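Local coordinates for alcohol dehydrogenase superfamily protein (PDB 3GAZ) that probably works as an NADP-dependent oxidoreductase of the medium-chain alcohol dehydrogenase superfamily, at residues Val154-Gly159 with His165-Ile170; Ala200-Glu203 with Ala209-Thr212; Val220-Thr223 with Val228-Ala231; Ala231-Val236 with Gly240-Cys245. All coordinates share one frame; numbering follows the deposited sequence.

Interaction 1 of 4, residues Val154-Gly159 with His165-Ile170; sequences VLIQGG and HVAIQI
Ile-156 meets Ala-167 and Ile-168 at the centre of the first beta-alpha-beta unit of the Rossmann domain, where strand 153-157 runs into a glycine-rich turn of GxGxxG type and then helix 162-173. In this family that turn usually carries the dinucleotide, and the same role is likely here.

The packing is apolar. Ile-156 stands up from the strand toward the helix, and its two-carbon branch does the work: CD1 presses on Ala-167 CB at 3.7 Å, while CG1 lies 3.9 Å from Ile-168 CG1. The two isoleucines cross obliquely, with CG1 of Ile-168 also facing CB of Ile-156. Ala-167 offers only its methyl, and the CA atoms of Ile-156 and Ile-168 are 6.6 Å apart. Behind it, helix 132-145 contributes Ala-138 and Leu-142, and on another side Val-190 and Leu-193 of helix 184-193 back Ile-168, so the whole contact is buried.

Polar atoms meet at the turn. Gly-159 O comes 3.1 Å from His-165 N, but the angle is too poor for a hydrogen bond. The same oxygen rests 3.4 Å from His-165 CB. The imidazole itself turns off the strand, and its ND1 is bound by Gly-161 O within the turn.

Within the helix, Gln-169 NE2 reaches back to His-165 O at 3.1 Å, approaching from above the carbonyl plane with an N-H...O angle of 158°. At the glycine end, Ile-168 keeps chi2 extended (176°), which carries CD1 out to Gly-159, 3.6 Å from its O and 3.7 Å from its CA.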
loop_
_atom_site.group_PDB
_atom_site.type_symbol
_atom_site.label_atom_id
_atom_site.label_comp_id
_atom_site.label_asym_id
_atom_site.label_seq_id
_atom_site.Cartn_x
_atom_site.Cartn_y
_atom_site.Cartn_z
ATOM N N VAL A 154 16.575 -32.891 -5.059
ATOM C CA VAL A 154 15.960 -31.605 -5.364
ATOM C C VAL A 154 16.449 -31.055 -6.693
ATOM O O VAL A 154 17.645 -31.033 -6.962
ATOM C CB VAL A 154 16.273 -30.559 -4.256
ATOM C CG1 VAL A 154 15.717 -29.194 -4.646
ATOM C CG2 VAL A 154 15.682 -31.014 -2.930
ATOM N N LEU A 155 15.508 -30.612 -7.519
ATOM C CA LEU A 155 15.833 -30.037 -8.817
ATOM C C LEU A 155 15.454 -28.559 -8.809
ATOM O O LEU A 155 14.284 -28.214 -8.618
ATOM C CB LEU A 155 15.052 -30.744 -9.926
ATOM C CG LEU A 155 15.184 -30.106 -11.313
ATOM C CD1 LEU A 155 16.625 -30.229 -11.796
ATOM C CD2 LEU A 155 14.223 -30.772 -12.286
ATOM N N ILE A 156 16.443 -27.693 -8.994
ATOM C CA ILE A 156 16.194 -26.259 -9.035
ATOM C C ILE A 156 16.225 -25.818 -10.492
ATOM O O ILE A 156 17.247 -25.964 -11.161
ATOM C CB ILE A 156 17.274 -25.456 -8.270
ATOM C CG1 ILE A 156 17.331 -25.899 -6.808
ATOM C CG2 ILE A 156 16.972 -23.959 -8.375
ATOM C CD1 ILE A 156 16.046 -25.664 -6.041
ATOM N N GLN A 157 15.104 -25.292 -10.980
ATOM C CA GLN A 157 15.001 -24.813 -12.359
ATOM C C GLN A 157 15.467 -23.360 -12.409
ATOM O O GLN A 157 14.818 -22.478 -11.843
ATOM C CB GLN A 157 13.550 -24.906 -12.841
ATOM C CG GLN A 157 12.965 -26.310 -12.759
ATOM C CD GLN A 157 13.323 -27.174 -13.955
ATOM O OE1 GLN A 157 14.462 -27.172 -14.423
ATOM N NE2 GLN A 157 12.346 -27.928 -14.453
ATOM N N GLY A 158 16.585 -23.115 -13.088
ATOM C CA GLY A 158 17.128 -21.770 -13.181
ATOM C C GLY A 158 18.101 -21.518 -12.042
ATOM O O GLY A 158 18.019 -20.500 -11.350
ATOM N N GLY A 159 19.035 -22.450 -11.864
ATOM C CA GLY A 159 20.012 -22.371 -10.792
ATOM C C GLY A 159 20.945 -21.174 -10.760
ATOM O O GLY A 159 21.514 -20.875 -9.719
ATOM N N HIS A 165 19.924 -19.606 -7.380
ATOM C CA HIS A 165 21.212 -19.815 -6.728
ATOM C C HIS A 165 21.119 -19.910 -5.211
ATOM O O HIS A 165 21.901 -20.621 -4.586
ATOM C CB HIS A 165 22.236 -18.743 -7.157
ATOM C CG HIS A 165 22.113 -17.430 -6.439
ATOM N ND1 HIS A 165 21.104 -16.528 -6.696
ATOM C CD2 HIS A 165 22.913 -16.847 -5.514
ATOM C CE1 HIS A 165 21.290 -15.442 -5.962
ATOM N NE2 HIS A 165 22.379 -15.611 -5.237
ATOM N N VAL A 166 20.159 -19.216 -4.611
ATOM C CA VAL A 166 20.019 -19.294 -3.166
ATOM C C VAL A 166 19.245 -20.559 -2.788
ATOM O O VAL A 166 19.490 -21.149 -1.735
ATOM C CB VAL A 166 19.326 -18.032 -2.581
ATOM C CG1 VAL A 166 20.260 -16.834 -2.708
ATOM C CG2 VAL A 166 18.018 -17.757 -3.303
ATOM N N ALA A 167 18.328 -20.979 -3.656
ATOM C CA ALA A 167 17.555 -22.193 -3.410
ATOM C C ALA A 167 18.515 -23.388 -3.403
ATOM O O ALA A 167 18.383 -24.299 -2.591
ATOM C CB ALA A 167 16.498 -22.370 -4.494
ATOM N N ILE A 168 19.484 -23.373 -4.316
ATOM C CA ILE A 168 20.475 -24.447 -4.394
ATOM C C ILE A 168 21.241 -24.570 -3.079
ATOM O O ILE A 168 21.402 -25.664 -2.538
ATOM C CB ILE A 168 21.522 -24.180 -5.503
ATOM C CG1 ILE A 168 20.902 -24.399 -6.884
ATOM C CG2 ILE A 168 22.747 -25.074 -5.289
ATOM C CD1 ILE A 168 21.837 -24.066 -8.026
ATOM N N GLN A 169 21.713 -23.436 -2.573
ATOM C CA GLN A 169 22.496 -23.418 -1.348
ATOM C C GLN A 169 21.701 -23.787 -0.103
ATOM O O GLN A 169 22.239 -24.412 0.811
ATOM C CB GLN A 169 23.168 -22.049 -1.190
ATOM C CG GLN A 169 24.109 -21.730 -2.354
ATOM C CD GLN A 169 24.745 -20.357 -2.255
ATOM O OE1 GLN A 169 25.606 -20.119 -1.414
ATOM N NE2 GLN A 169 24.312 -19.440 -3.117
ATOM N N ILE A 170 20.428 -23.402 -0.061
ATOM C CA ILE A 170 19.587 -23.741 1.085
ATOM C C ILE A 170 19.379 -25.255 1.089
ATOM O O ILE A 170 19.575 -25.915 2.111
ATOM C CB ILE A 170 18.200 -23.041 1.012
ATOM C CG1 ILE A 170 18.354 -21.544 1.295
ATOM C CG2 ILE A 170 17.232 -23.668 2.021
ATOM C CD1 ILE A 170 17.065 -20.760 1.167
#

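Interaction 2 of 4, residues Ala200-Glu203 with Ala209-Thr212; sequences ASRE and AEHT
Arg-202 and Glu-210 form a salt bridge at the protein surface, between the loop 200-203 and helix 204-212. NH2 of the arginine lies 2.5 Å from Glu-210 OE1, a short distance whose exact value should not be pressed, with an N-H...O angle of 146°. The donor approaches that oxygen nearly in line with its C-O bond, and OE1 sits at the guanidinium edge, about 20° out of plane. NH1 adds a weak second bond to the same oxygen at 3.2 Å, so OE1 is held by two arms of one arginine. The guanidinium and carboxylate planes are close to coplanar. A bend at chi3 (59°) brings the end of the arginine round to a glutamate that comes out extended beyond CG, and the two chains meet at about a right angle.

The elements belong to the Rossmann domain: strand 196-199, the outermost of its sheet at this end, leads through this loop into helix 204-212, which in turn feeds strand 217-222. Glu-203 sits at the N-cap position of the helix, immediately after the arginine that reaches across to its last turn.

A water makes the second link. It accepts a weak hydrogen bond from Arg-202 NH1 at 2.8 Å and meets His-211 NE2 at 2.9 Å, lying in the plane of both flat groups. The direct separation of NH1 and NE2 is 4.3 Å.

The imidazole is also packed against carbon. One face is covered by Glu-210 CG, 4.0 Å above the ring centre, and on the domain side it touches Phe-179, Thr-196 and Ile-198.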
loop_
_atom_site.group_PDB
_atom_site.type_symbol
_atom_site.label_atom_id
_atom_site.label_comp_id
_atom_site.label_asym_id
_atom_site.label_seq_id
_atom_site.Cartn_x
_atom_site.Cartn_y
_atom_site.Cartn_z
ATOM N N ALA A 200 19.963 -26.502 -19.395
ATOM C CA ALA A 200 18.542 -26.163 -19.461
ATOM C C ALA A 200 17.839 -26.514 -20.768
ATOM O O ALA A 200 16.613 -26.420 -20.858
ATOM C CB ALA A 200 18.354 -24.671 -19.158
ATOM N N SER A 201 18.602 -26.917 -21.779
ATOM C CA SER A 201 18.018 -27.279 -23.069
ATOM C C SER A 201 17.584 -28.745 -23.106
ATOM O O SER A 201 16.839 -29.157 -23.990
ATOM C CB SER A 201 19.026 -27.023 -24.191
ATOM O OG SER A 201 20.156 -27.866 -24.051
ATOM N N ARG A 202 18.052 -29.528 -22.140
ATOM C CA ARG A 202 17.718 -30.946 -22.077
ATOM C C ARG A 202 16.289 -31.169 -21.587
ATOM O O ARG A 202 15.742 -30.347 -20.857
ATOM C CB ARG A 202 18.710 -31.667 -21.160
ATOM C CG ARG A 202 20.153 -31.578 -21.643
ATOM C CD ARG A 202 21.113 -32.148 -20.622
ATOM N NE ARG A 202 20.836 -33.549 -20.325
ATOM C CZ ARG A 202 21.398 -34.219 -19.325
ATOM N NH1 ARG A 202 22.267 -33.612 -18.531
ATOM N NH2 ARG A 202 21.087 -35.492 -19.115
ATOM N N GLU A 203 15.688 -32.282 -21.999
ATOM C CA GLU A 203 14.324 -32.613 -21.599
ATOM C C GLU A 203 14.309 -33.255 -20.212
ATOM O O GLU A 203 15.270 -33.916 -19.813
ATOM C CB GLU A 203 13.684 -33.565 -22.612
ATOM C CG GLU A 203 13.554 -33.004 -24.023
ATOM C CD GLU A 203 12.690 -31.753 -24.089
ATOM O OE1 GLU A 203 11.547 -31.785 -23.584
ATOM O OE2 GLU A 203 13.153 -30.740 -24.654
ATOM N N ALA A 209 16.259 -39.403 -16.227
ATOM C CA ALA A 209 16.771 -40.747 -16.476
ATOM C C ALA A 209 18.236 -40.854 -16.047
ATOM O O ALA A 209 18.620 -41.793 -15.362
ATOM C CB ALA A 209 16.633 -41.094 -17.951
ATOM N N GLU A 210 19.050 -39.882 -16.446
ATOM C CA GLU A 210 20.472 -39.896 -16.111
ATOM C C GLU A 210 20.773 -39.772 -14.623
ATOM O O GLU A 210 21.686 -40.421 -14.118
ATOM C CB GLU A 210 21.217 -38.767 -16.842
ATOM C CG GLU A 210 22.736 -38.797 -16.621
ATOM C CD GLU A 210 23.455 -37.520 -17.062
ATOM O OE1 GLU A 210 22.870 -36.711 -17.810
ATOM O OE2 GLU A 210 24.623 -37.334 -16.665
ATOM N N HIS A 211 20.000 -38.953 -13.918
ATOM C CA HIS A 211 20.268 -38.709 -12.505
ATOM C C HIS A 211 19.379 -39.332 -11.435
ATOM O O HIS A 211 19.754 -39.344 -10.263
ATOM C CB HIS A 211 20.331 -37.196 -12.278
ATOM C CG HIS A 211 21.364 -36.508 -13.112
ATOM N ND1 HIS A 211 22.715 -36.728 -12.952
ATOM C CD2 HIS A 211 21.245 -35.616 -14.123
ATOM C CE1 HIS A 211 23.385 -35.999 -13.828
ATOM N NE2 HIS A 211 22.516 -35.315 -14.550
ATOM N N THR A 212 18.209 -39.836 -11.807
ATOM C CA THR A 212 17.318 -40.425 -10.807
ATOM C C THR A 212 16.805 -41.793 -11.234
ATOM O O THR A 212 15.735 -42.228 -10.811
ATOM C CB THR A 212 16.115 -39.500 -10.530
ATOM O OG1 THR A 212 15.282 -39.423 -11.698
ATOM C CG2 THR A 212 16.605 -38.095 -10.179
HETATM O O HOH W 1 23.789 -33.365 -16.220
#

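Interaction 3 of 4, residues Val220-Thr223 with Val228-Ala231; sequences VYDT and VLDA
Asp-222 and Leu-229 bring strand 217-222 and the first turn of helix 227-235 to 5.8 Å between their CA atoms, the shortest CA-CA distance between the two segments.

Asp-222 is the side chain on which the contact turns. It leaves the strand toward the helix, and with CG anti to the backbone N (chi1 166°) the carboxylate reaches the start of helix 227-235, one oxygen against each of two successive helix residues. OD1 lies against Val-228, 3.2 Å from CG1 and 3.5 Å from CB. OD2 turns to Leu-229, 3.5 Å from CB. Leu-229 CD1 closes over the aspartate, 3.8 Å from Asp-222 OD2 and 4.1 Å from Asp-222 CB. The aspartate and leucine chains meet at about a right angle.

None of this is hydrogen bonding across the segments; the carboxylate is satisfied by others. OD1 takes the backbone N of Leu-224, which makes an Asx turn, and also that of Gly-225, while OD2 pairs with Ser-244 OG. A buried carboxylate gripped this way, near the N-terminal end of a helix, would probably be stabilised in its charged form, and its two bonds through OD1 tie the start of the turn back to the strand end.

This is the strand-turn-helix step of the second half of the Rossmann fold. Strand 217-222 lies between strands 153-157 and 240-244 in the parallel sheet; Val-228 leans toward Gln-157 of the first, and Leu-229 lies on Val-242 and Ser-244 of the second, so the start of the helix spans both neighbours.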
loop_
_atom_site.group_PDB
_atom_site.type_symbol
_atom_site.label_atom_id
_atom_site.label_comp_id
_atom_site.label_asym_id
_atom_site.label_seq_id
_atom_site.Cartn_x
_atom_site.Cartn_y
_atom_site.Cartn_z
ATOM N N VAL A 220 10.834 -30.315 -6.806
ATOM C CA VAL A 220 11.224 -29.480 -7.942
ATOM C C VAL A 220 10.845 -28.023 -7.677
ATOM O O VAL A 220 9.684 -27.720 -7.401
ATOM C CB VAL A 220 10.531 -29.912 -9.252
ATOM C CG1 VAL A 220 10.973 -28.992 -10.395
ATOM C CG2 VAL A 220 10.877 -31.369 -9.585
ATOM N N TYR A 221 11.821 -27.123 -7.750
ATOM C CA TYR A 221 11.535 -25.712 -7.531
ATOM C C TYR A 221 11.645 -24.930 -8.833
ATOM O O TYR A 221 12.736 -24.743 -9.372
ATOM C CB TYR A 221 12.486 -25.100 -6.494
ATOM C CG TYR A 221 11.968 -23.794 -5.906
ATOM C CD1 TYR A 221 11.421 -22.806 -6.725
ATOM C CD2 TYR A 221 12.016 -23.555 -4.536
ATOM C CE1 TYR A 221 10.932 -21.610 -6.194
ATOM C CE2 TYR A 221 11.531 -22.359 -3.991
ATOM C CZ TYR A 221 10.989 -21.394 -4.828
ATOM O OH TYR A 221 10.503 -20.214 -4.305
ATOM N N ASP A 222 10.501 -24.477 -9.334
ATOM C CA ASP A 222 10.447 -23.695 -10.556
ATOM C C ASP A 222 10.638 -22.221 -10.222
ATOM O O ASP A 222 9.820 -21.632 -9.518
ATOM C CB ASP A 222 9.092 -23.887 -11.244
ATOM C CG ASP A 222 8.840 -22.859 -12.325
ATOM O OD1 ASP A 222 9.767 -22.586 -13.114
ATOM O OD2 ASP A 222 7.713 -22.323 -12.390
ATOM N N THR A 223 11.721 -21.625 -10.714
ATOM C CA THR A 223 11.964 -20.209 -10.458
ATOM C C THR A 223 11.766 -19.405 -11.734
ATOM O O THR A 223 11.975 -18.192 -11.742
ATOM C CB THR A 223 13.406 -19.933 -9.979
ATOM O OG1 THR A 223 14.300 -20.002 -11.097
ATOM C CG2 THR A 223 13.827 -20.936 -8.927
ATOM N N VAL A 228 8.460 -23.701 -18.040
ATOM C CA VAL A 228 9.368 -24.339 -17.094
ATOM C C VAL A 228 8.580 -25.033 -15.979
ATOM O O VAL A 228 9.032 -26.034 -15.416
ATOM C CB VAL A 228 10.349 -23.310 -16.473
ATOM C CG1 VAL A 228 11.307 -24.011 -15.527
ATOM C CG2 VAL A 228 11.130 -22.598 -17.586
ATOM N N LEU A 229 7.404 -24.499 -15.658
ATOM C CA LEU A 229 6.579 -25.106 -14.617
ATOM C C LEU A 229 6.033 -26.435 -15.136
ATOM O O LEU A 229 5.968 -27.427 -14.401
ATOM C CB LEU A 229 5.430 -24.175 -14.224
ATOM C CG LEU A 229 4.467 -24.744 -13.179
ATOM C CD1 LEU A 229 5.251 -25.236 -11.967
ATOM C CD2 LEU A 229 3.463 -23.672 -12.775
ATOM N N ASP A 230 5.644 -26.457 -16.407
ATOM C CA ASP A 230 5.135 -27.688 -17.009
ATOM C C ASP A 230 6.251 -28.734 -16.998
ATOM O O ASP A 230 6.018 -29.906 -16.720
ATOM C CB ASP A 230 4.678 -27.438 -18.450
ATOM C CG ASP A 230 3.538 -26.445 -18.535
ATOM O OD1 ASP A 230 2.508 -26.663 -17.867
ATOM O OD2 ASP A 230 3.672 -25.447 -19.274
ATOM N N ALA A 231 7.470 -28.302 -17.306
ATOM C CA ALA A 231 8.612 -29.209 -17.317
ATOM C C ALA A 231 8.846 -29.749 -15.907
ATOM O O ALA A 231 9.262 -30.892 -15.728
ATOM C CB ALA A 231 9.859 -28.478 -17.825
#

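Interaction 4 of 4, residues Ala231-Val236 with Gly240-Cys245; sequences ASFSAV and GHVVSC
Val-242 packs against Ser-232, Phe-233 and Val-236 in the returning half of a beta-alpha-beta unit of the Rossmann fold: helix 227-235 comes back along the sheet, and after a short turn strand 240-244 lines up parallel with strand 217-222.

Gly-240 opens the strand, its CA 5.7 Å from that of Val-236. Having no side chain, it can sit directly beneath the valine, whose CG2 comes within 3.6 Å of Gly-240 C. The same methyl touches His-241 N at 3.5 Å. The His-241 side chain itself leaves the contact for the other side of the sheet, where NE2 bonds to Ser-264 OG.

Val-242 does most of the packing, with its two methyls divided between partners. CG2 faces the end of the helix and is 3.5 Å from Val-236 CB, tighter than ordinary carbon contact. CG1, set anti to the backbone N (chi1 173°), reaches back along the second half of the helix: it stands 3.9 Å from Ser-232 CB and meets the edge of the Phe-233 ring, 3.9 Å from CE1 and near the ring plane. The serine shows its methylene to the valine, while its OG turns back to the helix carbonyl of Val-228. Lys-259 NZ, bonded to the carbonyls of Phe-233, Ser-234 and Val-236, gathers the C-terminal end of this helix.

Val-243 faces away from the helix and lies on Tyr-221 of the adjacent strand. Ser-244 again points toward the helix side, and its OG is shared between Asp-222 OD2 on the adjacent strand and the backbone N of Leu-246 in the loop that follows.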
loop_
_atom_site.group_PDB
_atom_site.type_symbol
_atom_site.label_atom_id
_atom_site.label_comp_id
_atom_site.label_asym_id
_atom_site.label_seq_id
_atom_site.Cartn_x
_atom_site.Cartn_y
_atom_site.Cartn_z
ATOM N N ALA A 231 7.470 -28.302 -17.306
ATOM C CA ALA A 231 8.612 -29.209 -17.317
ATOM C C ALA A 231 8.846 -29.749 -15.907
ATOM O O ALA A 231 9.262 -30.892 -15.728
ATOM C CB ALA A 231 9.859 -28.478 -17.825
ATOM N N SER A 232 8.566 -28.917 -14.908
ATOM C CA SER A 232 8.738 -29.310 -13.515
ATOM C C SER A 232 7.754 -30.423 -13.160
ATOM O O SER A 232 8.090 -31.349 -12.420
ATOM C CB SER A 232 8.516 -28.105 -12.596
ATOM O OG SER A 232 9.460 -27.079 -12.873
ATOM N N PHE A 233 6.534 -30.323 -13.678
ATOM C CA PHE A 233 5.525 -31.343 -13.418
ATOM C C PHE A 233 6.011 -32.649 -14.041
ATOM O O PHE A 233 5.706 -33.735 -13.557
ATOM C CB PHE A 233 4.180 -30.963 -14.049
ATOM C CG PHE A 233 3.474 -29.806 -13.377
ATOM C CD1 PHE A 233 3.872 -29.340 -12.128
ATOM C CD2 PHE A 233 2.357 -29.232 -13.975
ATOM C CE1 PHE A 233 3.167 -28.313 -11.486
ATOM C CE2 PHE A 233 1.645 -28.206 -13.341
ATOM C CZ PHE A 233 2.050 -27.753 -12.092
ATOM N N SER A 234 6.770 -32.526 -15.124
ATOM C CA SER A 234 7.290 -33.689 -15.829
ATOM C C SER A 234 8.464 -34.355 -15.101
ATOM O O SER A 234 8.612 -35.578 -15.136
ATOM C CB SER A 234 7.711 -33.275 -17.244
ATOM O OG SER A 234 8.202 -34.382 -17.975
ATOM N N ALA A 235 9.279 -33.554 -14.423
ATOM C CA ALA A 235 10.451 -34.060 -13.707
ATOM C C ALA A 235 10.205 -34.571 -12.285
ATOM O O ALA A 235 11.042 -35.286 -11.732
ATOM C CB ALA A 235 11.526 -32.976 -13.672
ATOM N N VAL A 236 9.071 -34.208 -11.690
ATOM C CA VAL A 236 8.775 -34.621 -10.319
ATOM C C VAL A 236 8.483 -36.119 -10.181
ATOM O O VAL A 236 7.886 -36.735 -11.064
ATOM C CB VAL A 236 7.587 -33.791 -9.737
ATOM C CG1 VAL A 236 6.274 -34.201 -10.394
ATOM C CG2 VAL A 236 7.522 -33.950 -8.224
ATOM N N GLY A 240 5.661 -36.870 -5.405
ATOM C CA GLY A 240 6.574 -35.755 -5.188
ATOM C C GLY A 240 5.908 -34.398 -5.021
ATOM O O GLY A 240 4.682 -34.285 -5.067
ATOM N N HIS A 241 6.723 -33.359 -4.846
ATOM C CA HIS A 241 6.213 -32.005 -4.644
ATOM C C HIS A 241 6.889 -30.996 -5.567
ATOM O O HIS A 241 8.109 -30.995 -5.720
ATOM C CB HIS A 241 6.436 -31.595 -3.181
ATOM C CG HIS A 241 5.616 -30.421 -2.732
ATOM N ND1 HIS A 241 5.416 -30.125 -1.400
ATOM C CD2 HIS A 241 4.950 -29.469 -3.431
ATOM C CE1 HIS A 241 4.661 -29.046 -1.296
ATOM N NE2 HIS A 241 4.364 -28.627 -2.514
ATOM N N VAL A 242 6.085 -30.134 -6.175
ATOM C CA VAL A 242 6.595 -29.095 -7.062
ATOM C C VAL A 242 6.183 -27.732 -6.503
ATOM O O VAL A 242 5.029 -27.538 -6.130
ATOM C CB VAL A 242 6.016 -29.243 -8.492
ATOM C CG1 VAL A 242 6.428 -28.049 -9.355
ATOM C CG2 VAL A 242 6.512 -30.550 -9.125
ATOM N N VAL A 243 7.125 -26.800 -6.409
ATOM C CA VAL A 243 6.789 -25.464 -5.921
ATOM C C VAL A 243 7.247 -24.439 -6.956
ATOM O O VAL A 243 8.199 -24.677 -7.703
ATOM C CB VAL A 243 7.456 -25.152 -4.549
ATOM C CG1 VAL A 243 7.091 -26.228 -3.532
ATOM C CG2 VAL A 243 8.967 -25.056 -4.701
ATOM N N SER A 244 6.555 -23.309 -7.014
ATOM C CA SER A 244 6.911 -22.261 -7.960
ATOM C C SER A 244 6.658 -20.892 -7.363
ATOM O O SER A 244 5.742 -20.716 -6.557
ATOM C CB SER A 244 6.095 -22.400 -9.250
ATOM O OG SER A 244 6.326 -21.295 -10.113
ATOM N N CYS A 245 7.480 -19.924 -7.755
ATOM C CA CYS A 245 7.319 -18.557 -7.283
ATOM C C CYS A 245 6.899 -17.673 -8.458
ATOM O O CYS A 245 6.949 -16.450 -8.382
ATOM C CB CYS A 245 8.618 -18.046 -6.645
ATOM S SG CYS A 245 10.090 -18.136 -7.682
#

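Interactions 1, 3 and 4 are buried and reach one parallel sheet, whereas interaction 2 lies on the surface, its nearest atoms about 6 to 7 Å from the others. Interactions 3 and 4 share Ala-231 and use opposite ends of helix 227-235, on the neighbouring strands 217-222 and 240-244; a bond between Asp-222 N and Val-243 O ties them. Strand 153-157 joins the series through Gln-157 O and Thr-223 OG1. Chemistry follows place: apolar packing dominates interactions 1 and 4, with a phenylalanine edge added in interaction 4, a buried carboxylate served by the adjoining turn marks interaction 3, and charge with water links the segments of interaction 2.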